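Local coordinates for protein class I phosphodiesterase PDEB1 (Leishmania major, PDB 2R8Q) that belongs to the class I phosphodiesterases, with an all-helical catalytic domain that holds zinc and magnesium ions and, in this model, 3-isobutyl-1-methylxanthine, at residues W68-G71 / L72-K75; Q81-L84 / N85-Q89; T114-T118 / G119-E123; T126-E129 / C130-L134. All blocks are in the same frame, centred on the assembly; numbering follows the deposited sequence.

Contacts 2 and 4 lie within single helices, 80-92 and 127-139, and are largely buried; regular backbone bonds dominate both, with aliphatic pairs one turn apart. Contacts 1 and 3 sit where helices 55-68 and 102-118 end. They are only partly buried, and their chemistry is that of chain reversal: glycines in both, a serine hydroxyl and a water in contact 1, unusually wide backbone bonds in contact 3. Contact 4 differs from contact 2 in including the start of its helix, hence its polar cap. Contact 1 has the central place, touching contacts 2 and 3 by packing and contact 4 by packing and the Lys75-Glu127 salt bridge. Contact 4 also packs on contact 3.

Contact 1: residues W68-G71 / L72-K75; sequences WNSG and LPEK
Trp68 and Pro73 supply the apolar part of this turn: CE3 of the indole lies 3.7 Å from Pro73 CB, and the adjoining CZ3 is almost as near the same carbon. With CG anti to the backbone N (chi1 -178°), the indole reaches forward past the bend, and its six-membered ring meets the following helix obliquely. Glu74 extends this contact. Its outstretched chain brings OE1 to 3.8 Å from Trp68 CZ2, the carboxylate turned 45° from the indole plane.

The backbone bonds belong to a helix-to-helix junction. A type I turn from Trp68 to Gly71 closes helix 55-68, with Gly71 N bonded to Trp68 O at 3.1 Å, and Gly71 is at once the N-cap position of helix 72-75. Glycine suits the place because its positive phi would press a CB against the preceding carbonyl oxygen. The first helical bond then runs from Lys75 N to Gly71 O, 3.0 Å. Proline fits this first turn, where a missing N-H costs no helical bond.

Two bonds grip Ser70 OG: it accepts from Leu72 N at 3.1 Å along a fairly straight line (163°), and it is bonded to Leu67 O. A water adds a further bridge, donating to Trp68 O (2.8 Å) and accepting from Glu74 N (3.0 Å) while lying over one indole face near its rim. Beyond the turn, Leu72 packs on Tyr131 and Leu134 of helix 127-139, and Lys75 NZ forms a salt bridge with Glu127.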
loop_
_atom_site.group_PDB
_atom_site.type_symbol
_atom_site.label_atom_id
_atom_site.label_comp_id
_atom_site.label_asym_id
_atom_site.label_seq_id
_atom_site.Cartn_x
_atom_site.Cartn_y
_atom_site.Cartn_z
ATOM N N TRP A 68 19.694 21.482 2.885
ATOM C CA TRP A 68 20.243 22.252 1.776
ATOM C C TRP A 68 21.678 22.688 2.035
ATOM O O TRP A 68 22.540 22.570 1.160
ATOM C CB TRP A 68 19.400 23.490 1.472
ATOM C CG TRP A 68 19.957 24.233 0.298
ATOM C CD1 TRP A 68 20.696 25.383 0.324
ATOM C CD2 TRP A 68 19.933 23.802 -1.066
ATOM N NE1 TRP A 68 21.141 25.688 -0.942
ATOM C CE2 TRP A 68 20.687 24.733 -1.814
ATOM C CE3 TRP A 68 19.351 22.713 -1.730
ATOM C CZ2 TRP A 68 20.875 24.609 -3.195
ATOM C CZ3 TRP A 68 19.537 22.589 -3.103
ATOM C CH2 TRP A 68 20.295 23.533 -3.819
ATOM N N ASN A 69 21.936 23.189 3.236
ATOM C CA ASN A 69 23.272 23.655 3.583
ATOM C C ASN A 69 24.306 22.541 3.703
ATOM O O ASN A 69 25.502 22.809 3.821
ATOM C CB ASN A 69 23.218 24.472 4.876
ATOM C CG ASN A 69 22.572 25.832 4.673
ATOM O OD1 ASN A 69 22.123 26.468 5.628
ATOM N ND2 ASN A 69 22.532 26.289 3.425
ATOM N N SER A 70 23.849 21.292 3.671
ATOM C CA SER A 70 24.760 20.156 3.764
ATOM C C SER A 70 25.482 19.993 2.434
ATOM O O SER A 70 26.552 19.390 2.368
ATOM C CB SER A 70 23.995 18.865 4.068
ATOM O OG SER A 70 23.282 18.420 2.928
ATOM N N GLY A 71 24.876 20.527 1.378
ATOM C CA GLY A 71 25.461 20.422 0.055
ATOM C C GLY A 71 25.060 19.159 -0.687
ATOM O O GLY A 71 25.298 19.041 -1.888
ATOM N N LEU A 72 24.439 18.215 0.015
ATOM C CA LEU A 72 24.035 16.959 -0.611
ATOM C C LEU A 72 22.952 17.105 -1.682
ATOM O O LEU A 72 23.053 16.512 -2.755
ATOM C CB LEU A 72 23.594 15.955 0.462
ATOM C CG LEU A 72 24.708 15.500 1.414
ATOM C CD1 LEU A 72 24.115 14.671 2.547
ATOM C CD2 LEU A 72 25.752 14.686 0.640
ATOM N N PRO A 73 21.897 17.886 -1.410
ATOM C CA PRO A 73 20.855 18.038 -2.430
ATOM C C PRO A 73 21.413 18.574 -3.750
ATOM O O PRO A 73 21.107 18.052 -4.821
ATOM C CB PRO A 73 19.878 19.011 -1.779
ATOM C CG PRO A 73 19.989 18.661 -0.329
ATOM C CD PRO A 73 21.485 18.511 -0.140
ATOM N N GLU A 74 22.244 19.607 -3.670
ATOM C CA GLU A 74 22.824 20.197 -4.871
ATOM C C GLU A 74 23.758 19.217 -5.566
ATOM O O GLU A 74 23.762 19.118 -6.792
ATOM C CB GLU A 74 23.593 21.474 -4.528
ATOM C CG GLU A 74 24.068 22.240 -5.756
ATOM C CD GLU A 74 24.900 23.458 -5.407
ATOM O OE1 GLU A 74 24.418 24.310 -4.633
ATOM O OE2 GLU A 74 26.037 23.565 -5.914
ATOM N N LYS A 75 24.550 18.496 -4.779
ATOM C CA LYS A 75 25.491 17.526 -5.326
ATOM C C LYS A 75 24.772 16.488 -6.180
ATOM O O LYS A 75 25.289 16.041 -7.206
ATOM C CB LYS A 75 26.244 16.829 -4.190
ATOM C CG LYS A 75 27.308 15.850 -4.651
ATOM C CD LYS A 75 28.206 15.434 -3.494
ATOM C CE LYS A 75 28.935 16.641 -2.911
ATOM N NZ LYS A 75 29.802 16.285 -1.754
HETATM O O HOH W 1 22.642 21.488 -1.378
#

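Contact 2: residues Q81-L84 / N85-Q89; sequences QTLL and NFILQ
Phe86 presents the edge of its ring to Leu83, three residues before it, whose carbonyl oxygen lies near the ring plane. Because CG stands anti to the backbone N (chi1 173°), the phenyl group swings away from residues 81-84, and beyond them it packs on Val135, Leu138 and Val139 of helix 127-139. The other flat groups are the amides of Gln81 and Asn85, whose planes are inclined 60° to each other. Asn85 ND2 lies against the aliphatic part of Gln81, 3.7 Å from CG. Although ND2 is also near Gln81 O, the angle is too poor for a hydrogen bond. The buried amide is satisfied elsewhere, OD1 by Arg24 NH1 and ND2 by Ala188 O, which makes asparagine apt here: one short side chain offers both an acceptor and a donor.

All these residues belong to helix 80-92, and its backbone bonds run from i+4 back to i. Asn85 N bonds to Gln81 O at 2.9 Å and Phe86 N to Thr82 O at 2.9 Å, followed by Ile87 N to Leu83 O at 3.0 Å and Leu88 N to Leu84 O at 3.0 Å.

Aliphatic side chains line another flank. Ile87 CG1 is anti to its carbonyl carbon (chi1 -66°), which sends CD1 back along the helix to 4.1 Å from Leu83 CG. In the same manner Leu88 CD1 comes to 4.2 Å from Leu84 CG. Leucine and isoleucine suit this side, which faces helix 55-68 through Tyr64 and Val63, and helix 21-28 through Met28 and Val27.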
loop_
_atom_site.group_PDB
_atom_site.type_symbol
_atom_site.label_atom_id
_atom_site.label_comp_id
_atom_site.label_asym_id
_atom_site.label_seq_id
_atom_site.Cartn_x
_atom_site.Cartn_y
_atom_site.Cartn_z
ATOM N N GLN A 81 13.680 24.366 -4.628
ATOM C CA GLN A 81 12.233 24.290 -4.498
ATOM C C GLN A 81 11.742 22.847 -4.432
ATOM O O GLN A 81 10.730 22.562 -3.798
ATOM C CB GLN A 81 11.550 25.028 -5.654
ATOM C CG GLN A 81 10.032 25.086 -5.533
ATOM C CD GLN A 81 9.404 26.034 -6.536
ATOM O OE1 GLN A 81 9.703 27.224 -6.544
ATOM N NE2 GLN A 81 8.533 25.509 -7.388
ATOM N N THR A 82 12.456 21.935 -5.084
ATOM C CA THR A 82 12.055 20.534 -5.049
ATOM C C THR A 82 12.197 20.020 -3.621
ATOM O O THR A 82 11.305 19.342 -3.111
ATOM C CB THR A 82 12.927 19.676 -5.976
ATOM O OG1 THR A 82 12.886 20.215 -7.305
ATOM C CG2 THR A 82 12.414 18.245 -6.005
ATOM N N LEU A 83 13.319 20.343 -2.986
ATOM C CA LEU A 83 13.562 19.920 -1.607
ATOM C C LEU A 83 12.494 20.478 -0.666
ATOM O O LEU A 83 11.954 19.750 0.169
ATOM C CB LEU A 83 14.942 20.384 -1.137
ATOM C CG LEU A 83 15.287 20.105 0.330
ATOM C CD1 LEU A 83 15.261 18.601 0.588
ATOM C CD2 LEU A 83 16.652 20.674 0.656
ATOM N N LEU A 84 12.189 21.768 -0.792
ATOM C CA LEU A 84 11.188 22.376 0.078
ATOM C C LEU A 84 9.810 21.754 -0.157
ATOM O O LEU A 84 9.083 21.466 0.799
ATOM C CB LEU A 84 11.144 23.898 -0.130
ATOM C CG LEU A 84 10.234 24.689 0.821
ATOM C CD1 LEU A 84 10.555 24.347 2.281
ATOM C CD2 LEU A 84 10.420 26.185 0.573
ATOM N N ASN A 85 9.444 21.541 -1.420
ATOM C CA ASN A 85 8.152 20.927 -1.716
ATOM C C ASN A 85 8.089 19.539 -1.087
ATOM O O ASN A 85 7.062 19.147 -0.537
ATOM C CB ASN A 85 7.922 20.794 -3.224
ATOM C CG ASN A 85 7.553 22.111 -3.882
ATOM O OD1 ASN A 85 7.057 23.033 -3.228
ATOM N ND2 ASN A 85 7.776 22.196 -5.192
ATOM N N PHE A 86 9.188 18.795 -1.181
ATOM C CA PHE A 86 9.243 17.448 -0.606
ATOM C C PHE A 86 8.996 17.511 0.901
ATOM O O PHE A 86 8.175 16.768 1.440
ATOM C CB PHE A 86 10.606 16.810 -0.889
ATOM C CG PHE A 86 10.820 15.493 -0.194
ATOM C CD1 PHE A 86 10.194 14.336 -0.658
ATOM C CD2 PHE A 86 11.647 15.411 0.920
ATOM C CE1 PHE A 86 10.393 13.117 -0.017
ATOM C CE2 PHE A 86 11.854 14.194 1.570
ATOM C CZ PHE A 86 11.225 13.049 1.098
ATOM N N ILE A 87 9.700 18.408 1.582
ATOM C CA ILE A 87 9.535 18.555 3.024
ATOM C C ILE A 87 8.075 18.871 3.360
ATOM O O ILE A 87 7.500 18.286 4.278
ATOM C CB ILE A 87 10.450 19.674 3.562
ATOM C CG1 ILE A 87 11.913 19.263 3.388
ATOM C CG2 ILE A 87 10.136 19.957 5.029
ATOM C CD1 ILE A 87 12.906 20.383 3.647
ATOM N N LEU A 88 7.463 19.774 2.599
ATOM C CA LEU A 88 6.073 20.146 2.856
ATOM C C LEU A 88 5.074 19.052 2.497
ATOM O O LEU A 88 4.025 18.944 3.128
ATOM C CB LEU A 88 5.726 21.441 2.114
ATOM C CG LEU A 88 6.466 22.678 2.635
ATOM C CD1 LEU A 88 6.169 23.870 1.742
ATOM C CD2 LEU A 88 6.035 22.961 4.074
ATOM N N GLN A 89 5.388 18.247 1.481
ATOM C CA GLN A 89 4.498 17.155 1.105
ATOM C C GLN A 89 4.557 16.102 2.208
ATOM O O GLN A 89 3.556 15.455 2.515
ATOM C CB GLN A 89 4.912 16.551 -0.243
ATOM C CG GLN A 89 4.584 17.442 -1.449
ATOM C CD GLN A 89 3.094 17.502 -1.768
ATOM O OE1 GLN A 89 2.257 17.010 -1.009
ATOM N NE2 GLN A 89 2.757 18.118 -2.901
#

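Contact 3: residues T114-T118 / G119-E123; sequences TYLYT and GKASE
Thr114 opens the sequence with its carbonyl oxygen, which receives Gly119 N at 2.7 Å, nearly along the C=O axis, while Thr118 N makes a weak bond to the same atom. This five-residue step is a pi-type turn, wider than the usual helical one.

Tyr115 points its side chain away, toward Trp331 and Cys332 of helix 330-348, and contributes its carbonyl instead. Ala121 N comes to Tyr115 O at 3.0 Å, in the carbonyl plane and on a lone pair. Gly119 fits beneath this oxygen because it has no CB, which would clash there.

Leu116 uses both backbone and side chain. Its O accepts from Ser122 N at 2.9 Å, in the carbonyl plane, with a C=O...N angle of 120° that matches the direction of a lone pair. Its CD2 lies 4.2 Å from Ala121 CB, where a small methyl fits beside the branched leucine. With these six-residue steps helix 102-118 gives way to a short 3-10 segment, 121-123, which leads to helix 127-139. Helix 102-118 carries the zinc ligand His104 near its start.

Tyr117 has CG anti to its carbonyl carbon (chi1 -57°), a torsion that lays the ring alongside residue 122: CE2 approaches Ser122 CB to 3.5 Å, obliquely. Leu116 CB sits over one ring face, 3.7 Å above the plane and offset toward the rim.

Past Gly119, Lys120 is the first residue to leave helical angles, with a positive phi of 66°, and its twice-bent chain curls back so that NZ makes a weak bond to Thr118 O, 3.4 Å.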
loop_
_atom_site.group_PDB
_atom_site.type_symbol
_atom_site.label_atom_id
_atom_site.label_comp_id
_atom_site.label_asym_id
_atom_site.label_seq_id
_atom_site.Cartn_x
_atom_site.Cartn_y
_atom_site.Cartn_z
ATOM N N THR A 114 23.667 14.322 12.914
ATOM C CA THR A 114 24.704 14.328 13.943
ATOM C C THR A 114 25.473 13.009 13.994
ATOM O O THR A 114 26.666 12.998 14.278
ATOM C CB THR A 114 24.147 14.653 15.363
ATOM O OG1 THR A 114 23.373 13.555 15.860
ATOM C CG2 THR A 114 23.295 15.909 15.323
ATOM N N TYR A 115 24.806 11.895 13.705
ATOM C CA TYR A 115 25.490 10.607 13.729
ATOM C C TYR A 115 26.463 10.500 12.564
ATOM O O TYR A 115 27.578 9.999 12.713
ATOM C CB TYR A 115 24.485 9.453 13.641
ATOM C CG TYR A 115 23.605 9.269 14.859
ATOM C CD1 TYR A 115 22.559 8.350 14.843
ATOM C CD2 TYR A 115 23.818 10.002 16.030
ATOM C CE1 TYR A 115 21.746 8.159 15.951
ATOM C CE2 TYR A 115 23.005 9.818 17.151
ATOM C CZ TYR A 115 21.971 8.893 17.100
ATOM O OH TYR A 115 21.150 8.710 18.191
ATOM N N LEU A 116 26.029 10.972 11.400
ATOM C CA LEU A 116 26.845 10.923 10.197
ATOM C C LEU A 116 28.054 11.842 10.232
ATOM O O LEU A 116 29.163 11.442 9.875
ATOM C CB LEU A 116 26.002 11.292 8.975
ATOM C CG LEU A 116 24.939 10.285 8.530
ATOM C CD1 LEU A 116 24.074 10.920 7.448
ATOM C CD2 LEU A 116 25.612 9.012 8.021
ATOM N N TYR A 117 27.851 13.074 10.677
ATOM C CA TYR A 117 28.947 14.024 10.661
ATOM C C TYR A 117 29.642 14.309 11.985
ATOM O O TYR A 117 30.867 14.394 12.029
ATOM C CB TYR A 117 28.456 15.285 9.947
ATOM C CG TYR A 117 27.975 14.926 8.550
ATOM C CD1 TYR A 117 26.616 14.939 8.221
ATOM C CD2 TYR A 117 28.876 14.454 7.593
ATOM C CE1 TYR A 117 26.172 14.483 6.972
ATOM C CE2 TYR A 117 28.443 13.998 6.349
ATOM C CZ TYR A 117 27.093 14.012 6.044
ATOM O OH TYR A 117 26.676 13.530 4.822
ATOM N N THR A 118 28.890 14.442 13.070
ATOM C CA THR A 118 29.529 14.660 14.361
ATOM C C THR A 118 30.035 13.298 14.835
ATOM O O THR A 118 31.136 13.182 15.379
ATOM C CB THR A 118 28.539 15.236 15.398
ATOM O OG1 THR A 118 28.064 16.509 14.944
ATOM C CG2 THR A 118 29.217 15.410 16.753
ATOM N N GLY A 119 29.225 12.267 14.596
ATOM C CA GLY A 119 29.574 10.912 14.991
ATOM C C GLY A 119 30.470 10.180 14.003
ATOM O O GLY A 119 30.875 9.041 14.252
ATOM N N LYS A 120 30.762 10.823 12.876
ATOM C CA LYS A 120 31.639 10.257 11.851
ATOM C C LYS A 120 31.129 9.006 11.133
ATOM O O LYS A 120 31.906 8.319 10.468
ATOM C CB LYS A 120 33.014 9.951 12.458
ATOM C CG LYS A 120 33.683 11.133 13.150
ATOM C CD LYS A 120 33.894 12.301 12.198
ATOM C CE LYS A 120 34.794 13.362 12.818
ATOM N NZ LYS A 120 34.283 13.822 14.136
ATOM N N ALA A 121 29.840 8.704 11.254
ATOM C CA ALA A 121 29.289 7.526 10.586
ATOM C C ALA A 121 29.311 7.672 9.061
ATOM O O ALA A 121 29.230 6.680 8.333
ATOM C CB ALA A 121 27.863 7.263 11.067
ATOM N N SER A 122 29.427 8.906 8.575
ATOM C CA SER A 122 29.473 9.149 7.135
ATOM C C SER A 122 30.700 8.488 6.506
ATOM O O SER A 122 30.754 8.292 5.294
ATOM C CB SER A 122 29.495 10.655 6.836
ATOM O OG SER A 122 30.714 11.258 7.245
ATOM N N GLU A 123 31.680 8.147 7.336
ATOM C CA GLU A 123 32.903 7.508 6.857
ATOM C C GLU A 123 32.656 6.071 6.418
ATOM O O GLU A 123 33.489 5.467 5.738
ATOM C CB GLU A 123 33.965 7.526 7.955
ATOM C CG GLU A 123 34.490 8.910 8.266
ATOM C CD GLU A 123 35.402 8.929 9.473
ATOM O OE1 GLU A 123 35.773 7.839 9.961
ATOM O OE2 GLU A 123 35.750 10.036 9.930
#

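Contact 4: residues T126-E129 / C130-L134; sequences TELE and CYVLL
Cys130 N bonds back to Thr126 O at 3.1 Å, joining the start of helix 127-139 to its next turn. Glu129, just before that cysteine, carries the polar part. From CB, its CG stands anti to the carbonyl carbon (chi1 -65°), which turns the extended chain back toward the helix start. At the tip, OE1 accepts from Thr126 N at 3.0 Å, almost straight (171°), on its anti side and 31° out of the carboxylate plane. It also forms a salt bridge with Arg242, while OE2 bonds to Tyr202 OH. In return Thr126 OG1 accepts from Glu129 N at 3.2 Å. This reciprocal pair is a capping box: threonine suits the N-cap as a compact acceptor, and glutamate is long enough to reach back.

From the cap the helix proceeds regularly, with Tyr131 N bonded to Glu127 O (3.0 Å) and Val132 N to Leu128 O (2.9 Å). Leu128 CD1 meets Val132 CG2 at 4.1 Å, branched aliphatics one turn apart.

Thr126 thus serves the first turn with both its hydroxyl and its carbonyl. The Glu129 carboxylate, though buried, has a cation and a helix N-terminus beside it, conditions that would probably favour its ionised form.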
loop_
_atom_site.group_PDB
_atom_site.type_symbol
_atom_site.label_atom_id
_atom_site.label_comp_id
_atom_site.label_asym_id
_atom_site.label_seq_id
_atom_site.Cartn_x
_atom_site.Cartn_y
_atom_site.Cartn_z
ATOM N N THR A 126 28.660 6.106 1.338
ATOM C CA THR A 126 28.953 6.977 0.205
ATOM C C THR A 126 28.126 8.238 0.439
ATOM O O THR A 126 27.224 8.243 1.282
ATOM C CB THR A 126 28.523 6.355 -1.141
ATOM O OG1 THR A 126 27.102 6.161 -1.157
ATOM C CG2 THR A 126 29.226 5.024 -1.356
ATOM N N GLU A 127 28.426 9.307 -0.293
ATOM C CA GLU A 127 27.674 10.546 -0.128
ATOM C C GLU A 127 26.218 10.337 -0.538
ATOM O O GLU A 127 25.310 10.902 0.067
ATOM C CB GLU A 127 28.301 11.672 -0.954
ATOM C CG GLU A 127 29.702 12.044 -0.502
ATOM C CD GLU A 127 30.243 13.270 -1.211
ATOM O OE1 GLU A 127 30.169 13.319 -2.456
ATOM O OE2 GLU A 127 30.749 14.181 -0.521
ATOM N N LEU A 128 25.996 9.517 -1.560
ATOM C CA LEU A 128 24.637 9.239 -2.008
ATOM C C LEU A 128 23.843 8.560 -0.894
ATOM O O LEU A 128 22.678 8.885 -0.665
ATOM C CB LEU A 128 24.649 8.341 -3.252
ATOM C CG LEU A 128 23.268 7.896 -3.751
ATOM C CD1 LEU A 128 22.414 9.113 -4.073
ATOM C CD2 LEU A 128 23.420 7.014 -4.982
ATOM N N GLU A 129 24.478 7.619 -0.200
ATOM C CA GLU A 129 23.811 6.905 0.884
ATOM C C GLU A 129 23.505 7.834 2.054
ATOM O O GLU A 129 22.475 7.691 2.716
ATOM C CB GLU A 129 24.665 5.708 1.310
ATOM C CG GLU A 129 24.760 4.688 0.182
ATOM C CD GLU A 129 25.785 3.597 0.402
ATOM O OE1 GLU A 129 26.786 3.825 1.117
ATOM O OE2 GLU A 129 25.597 2.508 -0.180
ATOM N N CYS A 130 24.383 8.801 2.305
ATOM C CA CYS A 130 24.143 9.757 3.384
ATOM C C CYS A 130 22.915 10.594 3.032
ATOM O O CYS A 130 22.056 10.846 3.881
ATOM C CB CYS A 130 25.351 10.674 3.576
ATOM S SG CYS A 130 26.768 9.860 4.339
ATOM N N TYR A 131 22.841 11.017 1.772
ATOM C CA TYR A 131 21.729 11.822 1.277
ATOM C C TYR A 131 20.421 11.048 1.395
ATOM O O TYR A 131 19.440 11.546 1.948
ATOM C CB TYR A 131 21.989 12.211 -0.184
ATOM C CG TYR A 131 20.880 12.995 -0.846
ATOM C CD1 TYR A 131 20.364 14.152 -0.257
ATOM C CD2 TYR A 131 20.352 12.590 -2.069
ATOM C CE1 TYR A 131 19.349 14.881 -0.871
ATOM C CE2 TYR A 131 19.336 13.313 -2.692
ATOM C CZ TYR A 131 18.841 14.456 -2.084
ATOM O OH TYR A 131 17.823 15.160 -2.682
ATOM N N VAL A 132 20.412 9.822 0.882
ATOM C CA VAL A 132 19.216 8.994 0.946
ATOM C C VAL A 132 18.788 8.730 2.390
ATOM O O VAL A 132 17.600 8.742 2.702
ATOM C CB VAL A 132 19.438 7.655 0.210
ATOM C CG1 VAL A 132 18.228 6.743 0.398
ATOM C CG2 VAL A 132 19.682 7.924 -1.274
ATOM N N LEU A 133 19.751 8.507 3.280
ATOM C CA LEU A 133 19.419 8.252 4.677
ATOM C C LEU A 133 18.691 9.446 5.300
ATOM O O LEU A 133 17.684 9.282 5.996
ATOM C CB LEU A 133 20.692 7.943 5.470
ATOM C CG LEU A 133 20.525 7.652 6.963
ATOM C CD1 LEU A 133 19.591 6.457 7.165
ATOM C CD2 LEU A 133 21.890 7.361 7.574
ATOM N N LEU A 134 19.186 10.651 5.031
ATOM C CA LEU A 134 18.574 11.855 5.582
ATOM C C LEU A 134 17.175 12.095 5.019
ATOM O O LEU A 134 16.269 12.499 5.753
ATOM C CB LEU A 134 19.480 13.066 5.327
ATOM C CG LEU A 134 20.797 12.991 6.106
ATOM C CD1 LEU A 134 21.749 14.081 5.631
ATOM C CD2 LEU A 134 20.520 13.142 7.598
#